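Local structure of aminotransferase (6L1O) at residues L115-N125 against I135-P146. The protein is a pyridoxal-phosphate-dependent aminotransferase encoded by the bac operon, which directs biosynthesis of the dipeptide antibiotic bacilysin. Sequence-based numbering, arbitrary orientation.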
ATOM      1  N   LEU B 115      10.473  -6.448 -13.586  1.00 23.56           N
ATOM      2  CA  LEU B 115      11.210  -5.600 -14.494  1.00 23.91           C
ATOM      3  C   LEU B 115      12.486  -5.077 -13.858  1.00 25.36           C
ATOM      4  O   LEU B 115      12.469  -4.570 -12.726  1.00 22.95           O
ATOM      5  CB  LEU B 115      10.358  -4.416 -14.972  1.00 23.13           C
ATOM      6  CG  LEU B 115       9.375  -4.514 -16.105  1.00 25.00           C
ATOM      7  CD1 LEU B 115       8.551  -3.221 -16.235  1.00 24.01           C
ATOM      8  CD2 LEU B 115      10.054  -4.795 -17.453  1.00 26.49           C
ATOM      9  N   ASN B 116      13.588  -5.195 -14.592  1.00 24.01           N
ATOM     10  CA  ASN B 116      14.874  -4.573 -14.194  1.00 23.18           C
ATOM     11  C   ASN B 116      15.099  -3.303 -14.936  1.00 24.11           C
ATOM     12  O   ASN B 116      14.559  -3.115 -16.017  1.00 23.49           O
ATOM     13  CB  ASN B 116      16.056  -5.513 -14.517  1.00 26.42           C
ATOM     14  CG  ASN B 116      16.109  -6.698 -13.617  1.00 26.93           C
ATOM     15  OD1 ASN B 116      15.947  -6.555 -12.401  1.00 28.31           O
ATOM     16  ND2 ASN B 116      16.386  -7.886 -14.178  1.00 27.08           N
ATOM     17  N   PRO B 117      15.858  -2.398 -14.359  1.00 23.78           N
ATOM     18  CA  PRO B 117      16.164  -1.168 -15.048  1.00 26.15           C
ATOM     19  C   PRO B 117      16.699  -1.589 -16.395  1.00 26.78           C
ATOM     20  O   PRO B 117      17.378  -2.567 -16.515  1.00 36.18           O
ATOM     21  CB  PRO B 117      17.239  -0.552 -14.162  1.00 26.58           C
ATOM     22  CG  PRO B 117      16.821  -0.978 -12.833  1.00 27.23           C
ATOM     23  CD  PRO B 117      16.473  -2.408 -13.043  1.00 26.10           C
ATOM     24  N   GLY B 118      16.305  -0.879 -17.413  1.00 26.16           N
ATOM     25  CA  GLY B 118      16.723  -1.221 -18.751  1.00 36.18           C
ATOM     26  C   GLY B 118      15.950  -2.264 -19.522  1.00 33.69           C
ATOM     27  O   GLY B 118      16.111  -2.336 -20.682  1.00 30.95           O
ATOM     28  N   ASP B 119      15.118  -3.056 -18.883  1.00 29.29           N
ATOM     29  CA  ASP B 119      14.290  -4.016 -19.573  1.00 27.42           C
ATOM     30  C   ASP B 119      13.198  -3.244 -20.376  1.00 23.22           C
ATOM     31  O   ASP B 119      12.926  -2.124 -20.117  1.00 25.77           O
ATOM     32  CB  ASP B 119      13.582  -4.935 -18.567  1.00 25.90           C
ATOM     33  CG  ASP B 119      14.472  -6.011 -17.967  1.00 31.62           C
ATOM     34  OD1 ASP B 119      15.571  -6.227 -18.444  1.00 30.10           O
ATOM     35  OD2 ASP B 119      14.045  -6.683 -17.017  1.00 31.90           O
ATOM     36  N   ILE B 120      12.587  -3.890 -21.333  1.00 24.92           N
ATOM     37  CA  ILE B 120      11.491  -3.341 -22.100  1.00 27.73           C
ATOM     38  C   ILE B 120      10.195  -3.913 -21.555  1.00 24.50           C
ATOM     39  O   ILE B 120      10.124  -5.105 -21.256  1.00 20.94           O
ATOM     40  CB  ILE B 120      11.634  -3.645 -23.610  1.00 28.17           C
ATOM     41  CG1 ILE B 120      12.581  -2.612 -24.227  1.00 31.72           C
ATOM     42  CG2 ILE B 120      10.285  -3.619 -24.323  1.00 30.37           C
ATOM     43  CD1 ILE B 120      13.053  -2.904 -25.639  1.00 34.31           C
ATOM     44  N   ALA B 121       9.171  -3.057 -21.449  1.00 24.54           N
ATOM     45  CA  ALA B 121       7.799  -3.498 -21.176  1.00 23.39           C
ATOM     46  C   ALA B 121       6.937  -3.199 -22.423  1.00 21.50           C
ATOM     47  O   ALA B 121       6.973  -2.094 -22.952  1.00 24.38           O
ATOM     48  CB  ALA B 121       7.244  -2.796 -19.955  1.00 19.63           C
ATOM     49  N   LEU B 122       6.240  -4.205 -22.893  1.00 21.45           N
ATOM     50  CA  LEU B 122       5.303  -4.068 -23.980  1.00 20.93           C
ATOM     51  C   LEU B 122       3.942  -3.573 -23.447  1.00 22.19           C
ATOM     52  O   LEU B 122       3.323  -4.282 -22.629  1.00 17.91           O
ATOM     53  CB  LEU B 122       5.108  -5.403 -24.666  1.00 21.03           C
ATOM     54  CG  LEU B 122       6.351  -6.010 -25.355  1.00 23.82           C
ATOM     55  CD1 LEU B 122       6.153  -7.485 -25.612  1.00 22.80           C
ATOM     56  CD2 LEU B 122       6.596  -5.252 -26.625  1.00 25.12           C
ATOM     57  N   VAL B 123       3.493  -2.413 -23.933  1.00 21.62           N
ATOM     58  CA  VAL B 123       2.303  -1.760 -23.444  1.00 21.15           C
ATOM     59  C   VAL B 123       1.364  -1.391 -24.590  1.00 21.16           C
ATOM     60  O   VAL B 123       1.791  -0.830 -25.594  1.00 19.17           O
ATOM     61  CB  VAL B 123       2.638  -0.457 -22.658  1.00 24.35           C
ATOM     62  CG1 VAL B 123       1.384   0.265 -22.202  1.00 28.25           C
ATOM     63  CG2 VAL B 123       3.488  -0.761 -21.445  1.00 24.72           C
ATOM     64  N   PRO B 124       0.061  -1.693 -24.432  1.00 21.01           N
ATOM     65  CA  PRO B 124      -0.905  -1.337 -25.493  1.00 19.29           C
ATOM     66  C   PRO B 124      -1.119   0.159 -25.646  1.00 18.94           C
ATOM     67  O   PRO B 124      -1.071   0.944 -24.683  1.00 16.20           O
ATOM     68  CB  PRO B 124      -2.199  -2.094 -25.056  1.00 17.96           C
ATOM     69  CG  PRO B 124      -2.048  -2.239 -23.625  1.00 18.62           C
ATOM     70  CD  PRO B 124      -0.590  -2.457 -23.353  1.00 20.53           C
ATOM     71  N   ASN B 125      -1.378   0.568 -26.895  1.00 19.90           N
ATOM     72  CA  ASN B 125      -1.671   1.968 -27.239  1.00 19.20           C
ATOM     73  C   ASN B 125      -2.911   1.887 -28.148  1.00 19.74           C
ATOM     74  O   ASN B 125      -2.820   1.418 -29.291  1.00 17.99           O
ATOM     75  CB  ASN B 125      -0.456   2.627 -27.907  1.00 21.19           C
ATOM     76  CG  ASN B 125      -0.689   4.040 -28.347  1.00 21.88           C
ATOM     77  OD1 ASN B 125      -1.730   4.633 -28.134  1.00 20.10           O
ATOM     78  ND2 ASN B 125       0.304   4.605 -29.011  1.00 23.84           N
ATOM     79  N   ILE B 135       6.330   1.145 -14.704  1.00 21.09           N
ATOM     80  CA  ILE B 135       7.388   0.869 -15.639  1.00 22.52           C
ATOM     81  C   ILE B 135       8.495   1.913 -15.469  1.00 22.54           C
ATOM     82  O   ILE B 135       9.703   1.559 -15.467  1.00 24.28           O
ATOM     83  CB  ILE B 135       6.854   0.866 -17.068  1.00 24.87           C
ATOM     84  CG1 ILE B 135       5.972  -0.367 -17.265  1.00 23.17           C
ATOM     85  CG2 ILE B 135       8.016   0.858 -18.078  1.00 27.48           C
ATOM     86  CD1 ILE B 135       5.191  -0.360 -18.553  1.00 23.04           C
ATOM     87  N   THR B 136       8.094   3.176 -15.332  1.00 22.22           N
ATOM     88  CA  THR B 136       9.049   4.265 -15.196  1.00 23.21           C
ATOM     89  C   THR B 136       9.772   4.157 -13.843  1.00 26.22           C
ATOM     90  O   THR B 136      10.963   4.332 -13.767  1.00 23.48           O
ATOM     91  CB  THR B 136       8.394   5.623 -15.343  1.00 25.95           C
ATOM     92  OG1 THR B 136       7.652   5.668 -16.586  1.00 25.33           O
ATOM     93  CG2 THR B 136       9.428   6.720 -15.367  1.00 30.08           C
ATOM     94  N   MET B 137       9.037   3.848 -12.791  1.00 21.52           N
ATOM     95  CA  MET B 137       9.610   3.646 -11.478  1.00 22.54           C
ATOM     96  C   MET B 137      10.493   2.426 -11.353  1.00 23.81           C
ATOM     97  O   MET B 137      11.312   2.382 -10.437  1.00 32.82           O
ATOM     98  CB  MET B 137       8.513   3.572 -10.413  1.00 21.64           C
ATOM     99  CG  MET B 137       7.787   4.906 -10.303  1.00 24.72           C
ATOM    100  SD  MET B 137       6.200   4.699  -9.439  1.00 27.57           S
ATOM    101  CE  MET B 137       6.770   4.769  -7.752  1.00 25.78           C
ATOM    102  N   ALA B 138      10.337   1.463 -12.246  1.00 23.32           N
ATOM    103  CA  ALA B 138      11.255   0.343 -12.373  1.00 23.94           C
ATOM    104  C   ALA B 138      12.490   0.733 -13.242  1.00 26.75           C
ATOM    105  O   ALA B 138      13.376  -0.093 -13.437  1.00 23.12           O
ATOM    106  CB  ALA B 138      10.566  -0.861 -12.998  1.00 22.42           C
ATOM    107  N   ARG B 139      12.484   1.957 -13.767  1.00 23.87           N
ATOM    108  CA  ARG B 139      13.537   2.468 -14.657  1.00 27.12           C
ATOM    109  C   ARG B 139      13.632   1.673 -15.955  1.00 31.26           C
ATOM    110  O   ARG B 139      14.696   1.544 -16.536  1.00 29.38           O
ATOM    111  CB  ARG B 139      14.889   2.508 -13.919  1.00 28.94           C
ATOM    112  CG  ARG B 139      14.827   3.168 -12.548  1.00 30.19           C
ATOM    113  CD  ARG B 139      16.143   3.008 -11.787  1.00 41.00           C
ATOM    114  NE  ARG B 139      16.552   4.284 -11.139  1.00 44.71           N
ATOM    115  CZ  ARG B 139      16.333   4.608  -9.857  1.00 46.16           C
ATOM    116  NH1 ARG B 139      15.738   3.747  -9.029  1.00 48.00           N
ATOM    117  NH2 ARG B 139      16.726   5.789  -9.393  1.00 39.25           N
ATOM    118  N   ALA B 140      12.509   1.136 -16.430  1.00 25.84           N
ATOM    119  CA  ALA B 140      12.476   0.319 -17.635  1.00 24.34           C
ATOM    120  C   ALA B 140      11.958   1.113 -18.822  1.00 25.33           C
ATOM    121  O   ALA B 140      11.481   2.231 -18.654  1.00 28.83           O
ATOM    122  CB  ALA B 140      11.613  -0.872 -17.389  1.00 27.82           C
ATOM    123  N   GLU B 141      12.064   0.535 -20.008  1.00 27.03           N
ATOM    124  CA  GLU B 141      11.704   1.187 -21.267  1.00 32.48           C
ATOM    125  C   GLU B 141      10.363   0.670 -21.788  1.00 33.99           C
ATOM    126  O   GLU B 141      10.073  -0.492 -21.691  1.00 28.49           O
ATOM    127  CB  GLU B 141      12.777   0.905 -22.316  1.00 38.34           C
ATOM    128  CG  GLU B 141      12.505   1.533 -23.688  1.00 46.12           C
ATOM    129  CD  GLU B 141      13.357   0.927 -24.801  1.00 54.10           C
ATOM    130  OE1 GLU B 141      14.342   0.183 -24.509  1.00 61.08           O
ATOM    131  OE2 GLU B 141      13.034   1.206 -25.975  1.00 58.28           O
ATOM    132  N   LEU B 142       9.567   1.556 -22.360  1.00 35.50           N
ATOM    133  CA  LEU B 142       8.289   1.182 -22.925  1.00 34.53           C
ATOM    134  C   LEU B 142       8.370   0.943 -24.436  1.00 31.08           C
ATOM    135  O   LEU B 142       8.996   1.729 -25.162  1.00 35.19           O
ATOM    136  CB  LEU B 142       7.291   2.279 -22.590  1.00 41.26           C
ATOM    137  CG  LEU B 142       5.946   2.226 -23.293  1.00 43.43           C
ATOM    138  CD1 LEU B 142       4.838   2.543 -22.303  1.00 48.47           C
ATOM    139  CD2 LEU B 142       5.925   3.201 -24.464  1.00 42.21           C
ATOM    140  N   TYR B 143       7.763  -0.150 -24.892  1.00 30.31           N
ATOM    141  CA  TYR B 143       7.574  -0.417 -26.310  1.00 29.25           C
ATOM    142  C   TYR B 143       6.086  -0.591 -26.581  1.00 25.38           C
ATOM    143  O   TYR B 143       5.448  -1.451 -25.985  1.00 29.37           O
ATOM    144  CB  TYR B 143       8.379  -1.648 -26.742  1.00 31.41           C
ATOM    145  CG  TYR B 143       8.329  -1.927 -28.229  1.00 33.72           C
ATOM    146  CD1 TYR B 143       9.323  -1.425 -29.098  1.00 42.29           C
ATOM    147  CD2 TYR B 143       7.278  -2.654 -28.798  1.00 36.54           C
ATOM    148  CE1 TYR B 143       9.273  -1.669 -30.484  1.00 40.98           C
ATOM    149  CE2 TYR B 143       7.218  -2.880 -30.189  1.00 35.30           C
ATOM    150  CZ  TYR B 143       8.217  -2.393 -31.017  1.00 37.30           C
ATOM    151  OH  TYR B 143       8.166  -2.650 -32.377  1.00 39.32           O
ATOM    152  N   GLU B 144       5.536   0.212 -27.497  1.00 27.22           N
ATOM    153  CA  GLU B 144       4.085   0.219 -27.787  1.00 26.99           C
ATOM    154  C   GLU B 144       3.565  -0.937 -28.647  1.00 27.54           C
ATOM    155  O   GLU B 144       4.202  -1.344 -29.627  1.00 27.07           O
ATOM    156  CB  GLU B 144       3.697   1.543 -28.395  1.00 29.65           C
ATOM    157  CG  GLU B 144       3.887   2.708 -27.464  1.00 32.96           C
ATOM    158  CD  GLU B 144       3.588   4.053 -28.083  1.00 40.11           C
ATOM    159  OE1 GLU B 144       3.225   4.116 -29.274  1.00 49.21           O
ATOM    160  OE2 GLU B 144       3.697   5.077 -27.369  1.00 47.80           O
ATOM    161  N   MET B 145       2.429  -1.508 -28.250  1.00 24.69           N
ATOM    162  CA  MET B 145       1.675  -2.415 -29.088  1.00 20.57           C
ATOM    163  C   MET B 145       0.405  -1.696 -29.522  1.00 22.62           C
ATOM    164  O   MET B 145      -0.473  -1.469 -28.716  1.00 20.46           O
ATOM    165  CB  MET B 145       1.328  -3.708 -28.383  1.00 23.04           C
ATOM    166  CG  MET B 145       2.486  -4.450 -27.722  1.00 22.00           C
ATOM    167  SD  MET B 145       1.875  -5.990 -26.992  1.00 26.33           S
ATOM    168  CE  MET B 145       0.968  -5.306 -25.601  1.00 24.42           C
ATOM    169  N   PRO B 146       0.314  -1.298 -30.811  1.00 24.51           N
ATOM    170  CA  PRO B 146      -0.836  -0.502 -31.221  1.00 22.54           C
ATOM    171  C   PRO B 146      -2.131  -1.328 -31.321  1.00 21.89           C
ATOM    172  O   PRO B 146      -2.142  -2.478 -31.798  1.00 21.92           O
ATOM    173  CB  PRO B 146      -0.407   0.054 -32.572  1.00 25.48           C
ATOM    174  CG  PRO B 146       0.584  -0.886 -33.078  1.00 28.93           C
ATOM    175  CD  PRO B 146       1.338  -1.378 -31.883  1.00 29.08           C
TER
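I135, in the last turn of helix 130-137, pushes its CD1 between the methyls of strand 120-125, 3.4 Å from V123 CG2 and 3.5 Å from A121 CB, closer than carbons usually pack. V123 has CG1 anti to its own N (chi1 177°), which leaves CG2 for both I135 CD1 and L142 CD1, the latter 3.7 Å from V123 CG2 with the two side chains crossing at about a right angle. On the face of I120, L122 and P124, side chains instead run abreast of their neighbours in strand 141-146: L122 CD2 lies 3.5 Å from Y143 CD2, oblique to the ring, and I120 CG1 lies alongside the extended E141 chain, 3.3 Å from its OE1. M145, bent at its thioether, brings SD against L122 CB and CE within 3.9 Å of P124 CD. Six backbone bonds, from D119 O–E141 N to N125 N–M145 O, join the parallel strands; G118 N to R139 O adds another where a type II turn meets the Schellman motif closing the helix. N125 ND2 reaches E144 OE1 weakly at 3.0 Å. The contact closes a beta-alpha-beta unit of the aminotransferase fold, whose strand 141-146 is outermost in the chain's seven-stranded sheet. The chemistry implies a seam held by main-chain hydrogen bonds and sealed by apolar contacts, while N125 ND2 also pairs with S360 OG, its OD1 accepts from N361 N, and Y143 OH bonds D161 N.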